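Local coordinates for protein uracil-DNA glycosylase (Nitratifractor salsuginis, PDB 5X3G) that belongs to the uracil-DNA glycosylase proteins and folds as a single alpha/beta domain with helices packed round a short parallel sheet of four strands, at residues A[16-21]-A[29-34]; A[73-78]-A[157-162]; A[104-109]-A[119-124]; A[192-197]-A[221-226]. All coordinates share one frame; numbering follows the deposited sequence.

Contact 1: residues A[16-21]-A[29-34]; sequences ELLRLN and PILLPA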
loop_
_atom_site.group_PDB
_atom_site.type_symbol
_atom_site.label_atom_id
_atom_site.label_comp_id
_atom_site.label_asym_id
_atom_site.label_seq_id
_atom_site.Cartn_x
_atom_site.Cartn_y
_atom_site.Cartn_z
ATOM N N GLU A 16 10.827 16.304 11.927
ATOM C CA GLU A 16 11.116 16.895 10.624
ATOM C C GLU A 16 10.734 15.950 9.491
ATOM O O GLU A 16 10.126 16.374 8.504
ATOM C CB GLU A 16 12.592 17.271 10.518
ATOM C CG GLU A 16 12.945 17.903 9.180
ATOM C CD GLU A 16 14.436 18.061 8.968
ATOM O OE1 GLU A 16 14.823 18.882 8.110
ATOM O OE2 GLU A 16 15.218 17.367 9.651
ATOM N N LEU A 17 11.089 14.669 9.612
ATOM C CA LEU A 17 10.762 13.702 8.567
ATOM C C LEU A 17 9.258 13.599 8.366
ATOM O O LEU A 17 8.781 13.499 7.228
ATOM C CB LEU A 17 11.347 12.335 8.919
ATOM C CG LEU A 17 11.001 11.183 7.973
ATOM C CD1 LEU A 17 11.628 11.386 6.601
ATOM C CD2 LEU A 17 11.420 9.857 8.574
ATOM N N LEU A 18 8.493 13.624 9.458
ATOM C CA LEU A 18 7.039 13.598 9.343
ATOM C C LEU A 18 6.525 14.837 8.622
ATOM O O LEU A 18 5.652 14.741 7.752
ATOM C CB LEU A 18 6.401 13.476 10.726
ATOM C CG LEU A 18 6.001 12.070 11.184
ATOM C CD1 LEU A 18 7.220 11.247 11.575
ATOM C CD2 LEU A 18 5.011 12.166 12.332
ATOM N N ARG A 19 7.058 16.012 8.968
ATOM C CA ARG A 19 6.600 17.233 8.306
ATOM C C ARG A 19 6.961 17.236 6.824
ATOM O O ARG A 19 6.169 17.682 5.986
ATOM C CB ARG A 19 7.181 18.464 8.999
ATOM C CG ARG A 19 6.506 18.820 10.309
ATOM C CD ARG A 19 6.948 20.195 10.769
ATOM N NE ARG A 19 8.400 20.351 10.685
ATOM C CZ ARG A 19 9.237 20.114 11.690
ATOM N NH1 ARG A 19 8.770 19.710 12.863
ATOM N NH2 ARG A 19 10.540 20.282 11.521
ATOM N N LEU A 20 8.156 16.746 6.485
ATOM C CA LEU A 20 8.584 16.699 5.091
ATOM C C LEU A 20 7.685 15.787 4.267
ATOM O O LEU A 20 7.393 16.076 3.100
ATOM C CB LEU A 20 10.037 16.232 5.010
ATOM C CG LEU A 20 10.643 16.132 3.609
ATOM C CD1 LEU A 20 10.681 17.493 2.938
ATOM C CD2 LEU A 20 12.027 15.505 3.651
ATOM N N ASN A 21 7.239 14.680 4.857
ATOM C CA ASN A 21 6.308 13.771 4.204
ATOM C C ASN A 21 4.868 14.267 4.247
ATOM O O ASN A 21 3.995 13.634 3.644
ATOM C CB ASN A 21 6.397 12.383 4.846
ATOM C CG ASN A 21 7.653 11.635 4.447
ATOM O OD1 ASN A 21 7.619 10.766 3.576
ATOM N ND2 ASN A 21 8.771 11.972 5.077
ATOM N N PRO A 29 2.007 10.005 18.298
ATOM C CA PRO A 29 1.952 8.966 19.345
ATOM C C PRO A 29 2.174 7.556 18.826
ATOM O O PRO A 29 2.706 6.714 19.561
ATOM C CB PRO A 29 0.541 9.131 19.927
ATOM C CG PRO A 29 0.185 10.538 19.649
ATOM C CD PRO A 29 0.796 10.847 18.318
ATOM N N ILE A 30 1.785 7.270 17.587
ATOM C CA ILE A 30 1.944 5.928 17.034
ATOM C C ILE A 30 3.237 5.805 16.238
ATOM O O ILE A 30 3.926 4.783 16.312
ATOM C CB ILE A 30 0.718 5.571 16.168
ATOM C CG1 ILE A 30 -0.574 5.672 16.981
ATOM C CG2 ILE A 30 0.857 4.174 15.585
ATOM C CD1 ILE A 30 -1.821 5.372 16.174
ATOM N N LEU A 31 3.592 6.846 15.488
ATOM C CA LEU A 31 4.641 6.764 14.478
ATOM C C LEU A 31 6.029 7.049 15.040
ATOM O O LEU A 31 7.001 6.402 14.635
ATOM C CB LEU A 31 4.319 7.735 13.337
ATOM C CG LEU A 31 4.811 7.460 11.920
ATOM C CD1 LEU A 31 4.576 6.008 11.539
ATOM C CD2 LEU A 31 4.085 8.389 10.955
ATOM N N LEU A 32 6.148 8.007 15.962
ATOM C CA LEU A 32 7.451 8.286 16.562
ATOM C C LEU A 32 7.988 7.102 17.358
ATOM O O LEU A 32 9.165 6.750 17.170
ATOM C CB LEU A 32 7.373 9.558 17.414
ATOM C CG LEU A 32 8.058 10.799 16.841
ATOM C CD1 LEU A 32 7.591 11.057 15.417
ATOM C CD2 LEU A 32 7.796 12.010 17.720
ATOM N N PRO A 33 7.218 6.452 18.244
ATOM C CA PRO A 33 7.732 5.217 18.866
ATOM C C PRO A 33 8.166 4.174 17.853
ATOM O O PRO A 33 9.290 3.658 17.939
ATOM C CB PRO A 33 6.546 4.742 19.714
ATOM C CG PRO A 33 5.831 5.983 20.062
ATOM C CD PRO A 33 5.930 6.855 18.844
ATOM N N ALA A 34 7.303 3.860 16.883
ATOM C CA ALA A 34 7.641 2.878 15.857
ATOM C C ALA A 34 8.978 3.200 15.202
ATOM O O ALA A 34 9.901 2.375 15.203
ATOM C CB ALA A 34 6.524 2.818 14.814
#
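Leu18 of helix 11-20 meets Leu31 and Leu32 of helix 28-35, making a small leucine cluster between a pair of consecutive helices joined by a short connection, on the flank of the alpha/beta domain. The apolar packing is carried mostly by methyl groups. Leu18 CD1 lies 3.9 Å from Leu32 CD1, while Leu18 CD2 lies between Leu32 CD1 and Leu31 CD2, 4.1 Å from the latter, the side chains of Leu18 and Leu31 sliding past each other in opposite directions. Leu31 reaches this place because its CG stands anti to the backbone N (chi1 -152°), which carries the branch out toward helix 11-20. Leucine suits all three positions, since a forked end can bridge the distance between helices whose nearest CA atoms, those of Leu18 and Leu31, are still 8.9 Å apart. On its other branch Leu31 also packs on Leu193, so helix 28-35 touches helix 179-196 as well.

The polar part lies within 16-21, where the Asn21 amide folds back to Leu17 O; it is also bonded to Arg56 and Leu60 of a loop. Leu17 O takes two donors from opposite faces of its carbonyl plane: Asn21 N, and Asn21 ND2 at 2.6 Å.

Contact 2: residues A[73-78]-A[157-162]; sequences YILFGQ and ENFERS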
loop_
_atom_site.group_PDB
_atom_site.type_symbol
_atom_site.label_atom_id
_atom_site.label_comp_id
_atom_site.label_asym_id
_atom_site.label_seq_id
_atom_site.Cartn_x
_atom_site.Cartn_y
_atom_site.Cartn_z
ATOM N N TYR A 73 -8.489 -0.319 7.459
ATOM C CA TYR A 73 -7.757 -1.469 6.959
ATOM C C TYR A 73 -6.283 -1.111 6.858
ATOM O O TYR A 73 -5.923 0.056 6.677
ATOM C CB TYR A 73 -8.252 -1.918 5.578
ATOM C CG TYR A 73 -9.696 -2.358 5.516
ATOM C CD1 TYR A 73 -10.056 -3.678 5.762
ATOM C CD2 TYR A 73 -10.700 -1.457 5.193
ATOM C CE1 TYR A 73 -11.377 -4.083 5.697
ATOM C CE2 TYR A 73 -12.021 -1.851 5.125
ATOM C CZ TYR A 73 -12.355 -3.162 5.377
ATOM O OH TYR A 73 -13.672 -3.554 5.309
ATOM N N ILE A 74 -5.432 -2.126 6.961
ATOM C CA ILE A 74 -4.005 -1.992 6.689
ATOM C C ILE A 74 -3.655 -3.043 5.647
ATOM O O ILE A 74 -3.558 -4.233 5.970
ATOM C CB ILE A 74 -3.142 -2.161 7.947
ATOM C CG1 ILE A 74 -3.591 -1.192 9.042
ATOM C CG2 ILE A 74 -1.670 -1.952 7.613
ATOM C CD1 ILE A 74 -2.687 -1.196 10.254
ATOM N N LEU A 75 -3.476 -2.612 4.404
ATOM C CA LEU A 75 -3.134 -3.498 3.301
ATOM C C LEU A 75 -1.619 -3.540 3.160
ATOM O O LEU A 75 -0.985 -2.499 2.952
ATOM C CB LEU A 75 -3.796 -3.012 2.009
ATOM C CG LEU A 75 -3.820 -3.937 0.788
ATOM C CD1 LEU A 75 -4.935 -3.488 -0.127
ATOM C CD2 LEU A 75 -2.497 -3.923 0.035
ATOM N N PHE A 76 -1.045 -4.735 3.250
ATOM C CA PHE A 76 0.403 -4.875 3.319
ATOM C C PHE A 76 1.035 -5.109 1.953
ATOM O O PHE A 76 0.451 -5.731 1.063
ATOM C CB PHE A 76 0.795 -6.023 4.251
ATOM C CG PHE A 76 0.737 -5.673 5.712
ATOM C CD1 PHE A 76 1.809 -5.052 6.332
ATOM C CD2 PHE A 76 -0.381 -5.981 6.471
ATOM C CE1 PHE A 76 1.766 -4.736 7.680
ATOM C CE2 PHE A 76 -0.432 -5.666 7.820
ATOM C CZ PHE A 76 0.644 -5.041 8.424
ATOM N N GLY A 77 2.252 -4.575 1.804
ATOM C CA GLY A 77 3.176 -5.031 0.792
ATOM C C GLY A 77 4.502 -5.378 1.446
ATOM O O GLY A 77 4.686 -5.197 2.651
ATOM N N GLN A 78 5.425 -5.889 0.634
ATOM C CA GLN A 78 6.743 -6.252 1.146
ATOM C C GLN A 78 7.621 -5.023 1.340
ATOM O O GLN A 78 7.933 -4.641 2.471
ATOM C CB GLN A 78 7.431 -7.248 0.210
ATOM C CG GLN A 78 7.015 -8.687 0.435
ATOM C CD GLN A 78 7.615 -9.261 1.704
ATOM O OE1 GLN A 78 7.044 -9.138 2.788
ATOM N NE2 GLN A 78 8.781 -9.884 1.575
ATOM N N GLU A 157 -6.212 7.527 -3.938
ATOM C CA GLU A 157 -7.084 8.381 -3.138
ATOM C C GLU A 157 -8.339 7.640 -2.697
ATOM O O GLU A 157 -8.837 7.856 -1.589
ATOM C CB GLU A 157 -7.461 9.633 -3.931
ATOM C CG GLU A 157 -6.321 10.614 -4.132
ATOM C CD GLU A 157 -6.688 11.743 -5.076
ATOM O OE1 GLU A 157 -7.624 11.568 -5.885
ATOM O OE2 GLU A 157 -6.040 12.808 -5.010
ATOM N N ASN A 158 -8.867 6.761 -3.553
ATOM C CA ASN A 158 -10.053 5.996 -3.183
ATOM C C ASN A 158 -9.729 4.922 -2.152
ATOM O O ASN A 158 -10.565 4.627 -1.290
ATOM C CB ASN A 158 -10.689 5.366 -4.422
ATOM C CG ASN A 158 -11.394 6.382 -5.297
ATOM O OD1 ASN A 158 -11.622 7.524 -4.892
ATOM N ND2 ASN A 158 -11.760 5.963 -6.502
ATOM N N PHE A 159 -8.543 4.310 -2.234
ATOM C CA PHE A 159 -8.077 3.468 -1.137
ATOM C C PHE A 159 -8.126 4.231 0.178
ATOM O O PHE A 159 -8.629 3.727 1.189
ATOM C CB PHE A 159 -6.650 2.981 -1.393
ATOM C CG PHE A 159 -6.565 1.694 -2.154
ATOM C CD1 PHE A 159 -7.055 0.516 -1.613
ATOM C CD2 PHE A 159 -5.953 1.652 -3.394
ATOM C CE1 PHE A 159 -6.960 -0.672 -2.310
ATOM C CE2 PHE A 159 -5.854 0.470 -4.094
ATOM C CZ PHE A 159 -6.357 -0.698 -3.550
ATOM N N GLU A 160 -7.601 5.460 0.177
ATOM C CA GLU A 160 -7.567 6.227 1.418
ATOM C C GLU A 160 -8.962 6.652 1.868
ATOM O O GLU A 160 -9.234 6.693 3.073
ATOM C CB GLU A 160 -6.646 7.434 1.257
ATOM C CG GLU A 160 -5.186 7.031 1.096
ATOM C CD GLU A 160 -4.256 8.206 0.904
ATOM O OE1 GLU A 160 -4.614 9.126 0.139
ATOM O OE2 GLU A 160 -3.166 8.206 1.515
ATOM N N ARG A 161 -9.860 6.956 0.925
ATOM C CA ARG A 161 -11.243 7.258 1.286
ATOM C C ARG A 161 -11.891 6.092 2.012
ATOM O O ARG A 161 -12.713 6.299 2.914
ATOM C CB ARG A 161 -12.062 7.609 0.043
ATOM C CG ARG A 161 -11.818 8.993 -0.533
ATOM C CD ARG A 161 -12.826 9.278 -1.634
ATOM N NE ARG A 161 -12.813 10.668 -2.075
ATOM C CZ ARG A 161 -12.033 11.137 -3.043
ATOM N NH1 ARG A 161 -11.195 10.323 -3.668
ATOM N NH2 ARG A 161 -12.092 12.416 -3.385
ATOM N N SER A 162 -11.538 4.866 1.634
ATOM C CA SER A 162 -12.047 3.669 2.281
ATOM C C SER A 162 -11.270 3.305 3.539
ATOM O O SER A 162 -11.519 2.244 4.118
ATOM C CB SER A 162 -12.031 2.500 1.293
ATOM O OG SER A 162 -12.900 2.760 0.201
#
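Leu75, Ser162, Phe159 and Tyr73 share the buried surface almost equally, and they form two separate points of touch between strand 73-77 and the end of helix 152-161. The inner one is apolar. Leu75 sends CD1 to Phe159 CE1, 4.1 Å away, meeting the ring obliquely as the two side chains cross. Its CG lies anti to the backbone N (chi1 -167°), and this extends the branch from the strand toward the helix. A leucine fits a strand residue that must bridge to a helix lying over the sheet, and the long, flat phenylalanine covers the remaining distance: its CB bond does not aim at the strand, yet the ring swings in far enough to touch.

The outer point joins Tyr73 to Ser162, whose CA atoms, 8.2 Å apart, are the nearest across the two segments. Here the backbone supplies the partner: Ser162 O sits at the edge of the tyrosine ring, in its plane, 3.9 Å from Tyr73 CD2. A ring edge carries a slight positive charge, so a carbonyl oxygen is a suitable neighbour there, though the distance makes the attraction modest. Ser162 is the first residue to leave helical geometry, and its side chain touches Met249 instead.

Directly after the turn the chain enters strand 164-168, parallel to 73-77 and bonded to it through Leu165 with Tyr73 and Leu75: a beta-alpha-beta crossover with a long insertion before its helix. Leu75 meets helix 152-161 on one face of the sheet, while Ile74, next along the strand, packs against Leu194 of helix 179-196 on the other.

Contact 3: residues A[104-109]-A[119-124]; sequences RGLSRE and FIKMAL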
loop_
_atom_site.group_PDB
_atom_site.type_symbol
_atom_site.label_atom_id
_atom_site.label_comp_id
_atom_site.label_asym_id
_atom_site.label_seq_id
_atom_site.Cartn_x
_atom_site.Cartn_y
_atom_site.Cartn_z
ATOM N N ARG A 104 -7.771 1.299 -26.140
ATOM C CA ARG A 104 -7.665 -0.109 -26.497
ATOM C C ARG A 104 -8.106 -1.010 -25.350
ATOM O O ARG A 104 -8.299 -2.217 -25.539
ATOM C CB ARG A 104 -6.224 -0.391 -26.904
ATOM C CG ARG A 104 -5.775 0.464 -28.077
ATOM C CD ARG A 104 -4.402 1.078 -27.841
ATOM N NE ARG A 104 -3.341 0.090 -27.686
ATOM C CZ ARG A 104 -2.515 0.039 -26.647
ATOM N NH1 ARG A 104 -1.571 -0.890 -26.596
ATOM N NH2 ARG A 104 -2.629 0.918 -25.660
ATOM N N GLY A 105 -8.276 -0.440 -24.161
ATOM C CA GLY A 105 -8.622 -1.198 -22.974
ATOM C C GLY A 105 -7.947 -0.606 -21.757
ATOM O O GLY A 105 -8.157 0.566 -21.436
ATOM N N LEU A 106 -7.124 -1.398 -21.076
ATOM C CA LEU A 106 -6.269 -0.869 -20.025
ATOM C C LEU A 106 -5.001 -0.283 -20.634
ATOM O O LEU A 106 -4.543 -0.710 -21.700
ATOM C CB LEU A 106 -5.908 -1.962 -19.019
ATOM C CG LEU A 106 -7.074 -2.633 -18.290
ATOM C CD1 LEU A 106 -6.612 -3.921 -17.629
ATOM C CD2 LEU A 106 -7.692 -1.694 -17.265
ATOM N N SER A 107 -4.432 0.708 -19.948
ATOM C CA SER A 107 -3.226 1.355 -20.439
ATOM C C SER A 107 -2.053 0.377 -20.430
ATOM O O SER A 107 -2.110 -0.708 -19.845
ATOM C CB SER A 107 -2.895 2.584 -19.596
ATOM O OG SER A 107 -2.432 2.209 -18.310
ATOM N N ARG A 108 -0.969 0.781 -21.097
ATOM C CA ARG A 108 0.212 -0.071 -21.167
ATOM C C ARG A 108 0.838 -0.260 -19.792
ATOM O O ARG A 108 1.269 -1.365 -19.443
ATOM C CB ARG A 108 1.226 0.521 -22.145
ATOM N N GLU A 109 0.886 0.806 -18.989
ATOM C CA GLU A 109 1.517 0.703 -17.678
ATOM C C GLU A 109 0.689 -0.140 -16.716
ATOM O O GLU A 109 1.254 -0.814 -15.848
ATOM C CB GLU A 109 1.763 2.096 -17.100
ATOM C CG GLU A 109 2.958 2.810 -17.715
ATOM C CD GLU A 109 4.234 1.991 -17.651
ATOM O OE1 GLU A 109 5.001 2.009 -18.639
ATOM O OE2 GLU A 109 4.478 1.333 -16.616
ATOM N N PHE A 119 -5.959 -6.741 -10.250
ATOM C CA PHE A 119 -6.783 -6.098 -9.231
ATOM C C PHE A 119 -7.818 -5.180 -9.863
ATOM O O PHE A 119 -8.965 -5.119 -9.408
ATOM C CB PHE A 119 -5.909 -5.313 -8.250
ATOM C CG PHE A 119 -6.683 -4.671 -7.130
ATOM C CD1 PHE A 119 -6.893 -5.354 -5.946
ATOM C CD2 PHE A 119 -7.198 -3.389 -7.252
ATOM C CE1 PHE A 119 -7.607 -4.776 -4.909
ATOM C CE2 PHE A 119 -7.912 -2.809 -6.216
ATOM C CZ PHE A 119 -8.115 -3.504 -5.046
ATOM N N ILE A 120 -7.428 -4.455 -10.912
ATOM C CA ILE A 120 -8.352 -3.536 -11.566
ATOM C C ILE A 120 -9.428 -4.305 -12.320
ATOM O O ILE A 120 -10.611 -3.939 -12.283
ATOM C CB ILE A 120 -7.582 -2.576 -12.489
ATOM C CG1 ILE A 120 -6.750 -1.589 -11.663
ATOM C CG2 ILE A 120 -8.543 -1.844 -13.412
ATOM C CD1 ILE A 120 -5.790 -0.768 -12.493
ATOM N N LYS A 121 -9.046 -5.385 -13.011
ATOM C CA LYS A 121 -10.062 -6.244 -13.616
ATOM C C LYS A 121 -11.009 -6.806 -12.558
ATOM O O LYS A 121 -12.228 -6.860 -12.771
ATOM C CB LYS A 121 -9.402 -7.377 -14.400
ATOM C CG LYS A 121 -8.713 -6.939 -15.676
ATOM C CD LYS A 121 -8.104 -8.134 -16.387
ATOM C CE LYS A 121 -7.309 -7.712 -17.604
ATOM N NZ LYS A 121 -6.747 -8.897 -18.311
HETATM N N MSE A 122 -10.466 -7.239 -11.421
HETATM C CA MSE A 122 -11.251 -7.754 -10.295
HETATM C C MSE A 122 -12.272 -6.716 -9.843
HETATM O O MSE A 122 -13.437 -7.042 -9.629
HETATM C CB MSE A 122 -10.328 -8.152 -9.123
HETATM C CG MSE A 122 -11.032 -8.708 -7.862
HETATM SE SE MSE A 122 -11.941 -7.365 -6.751
HETATM C CE MSE A 122 -10.395 -6.334 -6.164
ATOM N N ALA A 123 -11.826 -5.466 -9.693
ATOM C CA ALA A 123 -12.733 -4.413 -9.254
ATOM C C ALA A 123 -13.806 -4.135 -10.300
ATOM O O ALA A 123 -14.968 -3.885 -9.954
ATOM C CB ALA A 123 -11.948 -3.144 -8.932
ATOM N N LEU A 124 -13.439 -4.182 -11.585
ATOM C CA LEU A 124 -14.434 -4.021 -12.640
ATOM C C LEU A 124 -15.472 -5.136 -12.607
ATOM O O LEU A 124 -16.642 -4.900 -12.928
ATOM C CB LEU A 124 -13.751 -3.972 -14.005
ATOM C CG LEU A 124 -12.967 -2.703 -14.334
ATOM C CD1 LEU A 124 -12.228 -2.868 -15.655
ATOM C CD2 LEU A 124 -13.902 -1.488 -14.364
#
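Leu106, Ile120 and Lys121 make a buried, almost wholly apolar contact between a short two-stranded hairpin and helix 114-126, on the side of the domain away from helices 11-20 and 28-35. Leu106, from the hairpin strand 105-106, is the centre of it and points toward the helix, placing one methyl on each of two successive helical residues. Its CD2 lies 3.9 Å from Ile120 CG2, the side chains passing in opposite directions. The beta-branch of isoleucine suits this place: CG2 stands anti to the backbone N and meets the leucine, while CG1 lies beside the backbone N, anti to the carbonyl carbon.

The second methyl, Leu106 CD1, rests against the hydrocarbon part of Lys121, 3.9 Å from its CE. The lysine chain is fully extended beyond CG (chi2 -179°, chi3 -175°), and its methylenes pack across the leucine while the partly exposed residue probably keeps its charge near solvent. Ile140 of helix 137-141 touches both Leu106 and Lys121.

Just beyond Leu106 the chain turns into helix 108-112, and the OG of Ser107 caps that helix by accepting a bond from Val110 N. The whole is a beta hairpin leading directly into a helix N-capped by serine, with the last strand residue, Leu106, packed on helix 114-126.

Contact 4: residues A[192-197]-A[221-226]; sequences KLLEGF and RGLPQV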
loop_
_atom_site.group_PDB
_atom_site.type_symbol
_atom_site.label_atom_id
_atom_site.label_comp_id
_atom_site.label_asym_id
_atom_site.label_seq_id
_atom_site.Cartn_x
_atom_site.Cartn_y
_atom_site.Cartn_z
ATOM N N LYS A 192 5.661 -2.289 16.431
ATOM C CA LYS A 192 5.256 -1.166 17.271
ATOM C C LYS A 192 4.062 -0.426 16.675
ATOM O O LYS A 192 3.160 0.004 17.408
ATOM C CB LYS A 192 6.431 -0.211 17.474
ATOM C CG LYS A 192 6.163 0.851 18.519
ATOM C CD LYS A 192 5.930 0.204 19.871
ATOM C CE LYS A 192 5.581 1.235 20.920
ATOM N NZ LYS A 192 5.455 0.623 22.272
ATOM N N LEU A 193 4.036 -0.271 15.350
ATOM C CA LEU A 193 2.924 0.423 14.708
ATOM C C LEU A 193 1.615 -0.337 14.893
ATOM O O LEU A 193 0.569 0.272 15.141
ATOM C CB LEU A 193 3.223 0.627 13.222
ATOM C CG LEU A 193 2.376 1.668 12.491
ATOM C CD1 LEU A 193 2.852 3.066 12.836
ATOM C CD2 LEU A 193 2.420 1.440 10.992
ATOM N N LEU A 194 1.652 -1.668 14.779
ATOM C CA LEU A 194 0.445 -2.461 14.996
ATOM C C LEU A 194 0.046 -2.469 16.465
ATOM O O LEU A 194 -1.148 -2.468 16.788
ATOM C CB LEU A 194 0.650 -3.886 14.483
ATOM C CG LEU A 194 0.831 -4.009 12.971
ATOM C CD1 LEU A 194 0.887 -5.471 12.561
ATOM C CD2 LEU A 194 -0.296 -3.285 12.250
ATOM N N GLU A 195 1.029 -2.491 17.370
ATOM C CA GLU A 195 0.742 -2.257 18.781
ATOM C C GLU A 195 -0.049 -0.967 18.969
ATOM O O GLU A 195 -1.041 -0.933 19.705
ATOM C CB GLU A 195 2.049 -2.210 19.575
ATOM C CG GLU A 195 1.932 -1.582 20.955
ATOM C CD GLU A 195 3.145 -1.855 21.824
ATOM O OE1 GLU A 195 4.043 -2.600 21.378
ATOM O OE2 GLU A 195 3.211 -1.307 22.944
ATOM N N GLY A 196 0.365 0.101 18.284
ATOM C CA GLY A 196 -0.320 1.377 18.403
ATOM C C GLY A 196 -1.732 1.389 17.852
ATOM O O GLY A 196 -2.542 2.220 18.277
ATOM N N PHE A 197 -2.047 0.495 16.918
ATOM C CA PHE A 197 -3.376 0.423 16.323
ATOM C C PHE A 197 -4.317 -0.516 17.065
ATOM O O PHE A 197 -5.458 -0.695 16.623
ATOM C CB PHE A 197 -3.283 -0.025 14.860
ATOM C CG PHE A 197 -2.911 1.071 13.908
ATOM C CD1 PHE A 197 -3.788 2.113 13.653
ATOM C CD2 PHE A 197 -1.696 1.047 13.246
ATOM C CE1 PHE A 197 -3.450 3.117 12.770
ATOM C CE2 PHE A 197 -1.354 2.047 12.362
ATOM C CZ PHE A 197 -2.233 3.081 12.122
ATOM N N ARG A 221 -1.649 -10.359 16.051
ATOM C CA ARG A 221 -2.696 -11.227 16.582
ATOM C C ARG A 221 -3.782 -10.451 17.315
ATOM O O ARG A 221 -4.853 -11.009 17.573
ATOM C CB ARG A 221 -2.093 -12.273 17.519
ATOM C CG ARG A 221 -1.560 -13.509 16.816
ATOM C CD ARG A 221 -1.302 -14.634 17.807
ATOM N NE ARG A 221 -0.043 -14.450 18.518
ATOM C CZ ARG A 221 1.157 -14.657 17.982
ATOM N NH1 ARG A 221 1.266 -15.064 16.725
ATOM N NH2 ARG A 221 2.250 -14.461 18.706
ATOM N N GLY A 222 -3.533 -9.193 17.664
ATOM C CA GLY A 222 -4.535 -8.368 18.300
ATOM C C GLY A 222 -5.470 -7.660 17.347
ATOM O O GLY A 222 -6.274 -6.831 17.787
ATOM N N LEU A 223 -5.398 -7.967 16.055
ATOM C CA LEU A 223 -6.165 -7.288 15.025
ATOM C C LEU A 223 -6.852 -8.309 14.131
ATOM O O LEU A 223 -6.309 -9.392 13.889
ATOM C CB LEU A 223 -5.253 -6.390 14.177
ATOM C CG LEU A 223 -4.467 -5.340 14.960
ATOM C CD1 LEU A 223 -3.353 -4.752 14.109
ATOM C CD2 LEU A 223 -5.395 -4.247 15.466
ATOM N N PRO A 224 -8.049 -7.997 13.633
ATOM C CA PRO A 224 -8.714 -8.914 12.700
ATOM C C PRO A 224 -7.909 -9.051 11.418
ATOM O O PRO A 224 -7.169 -8.146 11.024
ATOM C CB PRO A 224 -10.071 -8.246 12.444
ATOM C CG PRO A 224 -10.241 -7.259 13.558
ATOM C CD PRO A 224 -8.862 -6.801 13.903
ATOM N N GLN A 225 -8.053 -10.201 10.767
ATOM C CA GLN A 225 -7.264 -10.504 9.581
ATOM C C GLN A 225 -8.143 -11.087 8.485
ATOM O O GLN A 225 -9.066 -11.862 8.755
ATOM C CB GLN A 225 -6.118 -11.474 9.910
ATOM C CG GLN A 225 -5.142 -10.961 10.962
ATOM C CD GLN A 225 -4.019 -11.941 11.247
ATOM O OE1 GLN A 225 -3.817 -12.903 10.504
ATOM N NE2 GLN A 225 -3.287 -11.706 12.329
ATOM N N VAL A 226 -7.852 -10.693 7.247
ATOM C CA VAL A 226 -8.474 -11.244 6.047
ATOM C C VAL A 226 -7.339 -11.646 5.113
ATOM O O VAL A 226 -6.577 -10.786 4.654
ATOM C CB VAL A 226 -9.420 -10.245 5.364
ATOM C CG1 VAL A 226 -10.059 -10.869 4.132
ATOM C CG2 VAL A 226 -10.484 -9.776 6.338
#
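Leu223 drives its forked end toward helix 179-196 and gives each methyl a different kind of neighbour. With CG anti to its carbonyl carbon (chi1 -57°) and beside the backbone N, it holds CD1 3.9 Å from Leu194 CD2, and CD2 3.7 Å from Phe197 O. The first is methyl on methyl; the second sets a methyl against a backbone carbonyl. Leu194 uses the same kind of first torsion (chi1 -66°), and Leu223 CD1 lies across both its CD2 and its CB, 4.1 Å from Leu194 CB.

This packing lies at the edge of the parallel sheet of the alpha/beta fold: Leu223 stands just before strand 225-228, the outermost on that side, and helix 179-196 runs over the sheet. Phe197 takes part through its backbone; its ring turns away from Leu223 and packs on Leu165 and Pro202, where a broad flat apolar group suits a buried site.

Lys192 lays its chain against Pro33 and Ala34 of helix 28-35, and Glu195, pointing away from 221-226, meets its end. The lysine chain bends at chi2 (62°) and then runs straight to NZ, which forms a salt bridge of 3.0 Å with Glu195 OE2, its hydrogen bond weak.

Overall arrangement
Contact 1 closes first along the chain; contact 2 then spans a long loop that holds contact 3 within it, and contact 4 follows. Contacts 2 and 4 both reach the four-stranded parallel sheet, with centres about 15 Å apart, and join where Ile74 packs on Phe197. Helix 179-196 continues the packing outward, its Leu193 touching Ile30 of helix 28-35 in contact 1. On the other side, the Phe159 and Phe119 rings touch, linking contact 2 to contact 3. Contacts 1 and 3 lie about 35 Å apart between centres, on opposite sides of the chain's centre; they do not touch, but are connected through contacts 4 and 2 in one continuous run of packing across the domain.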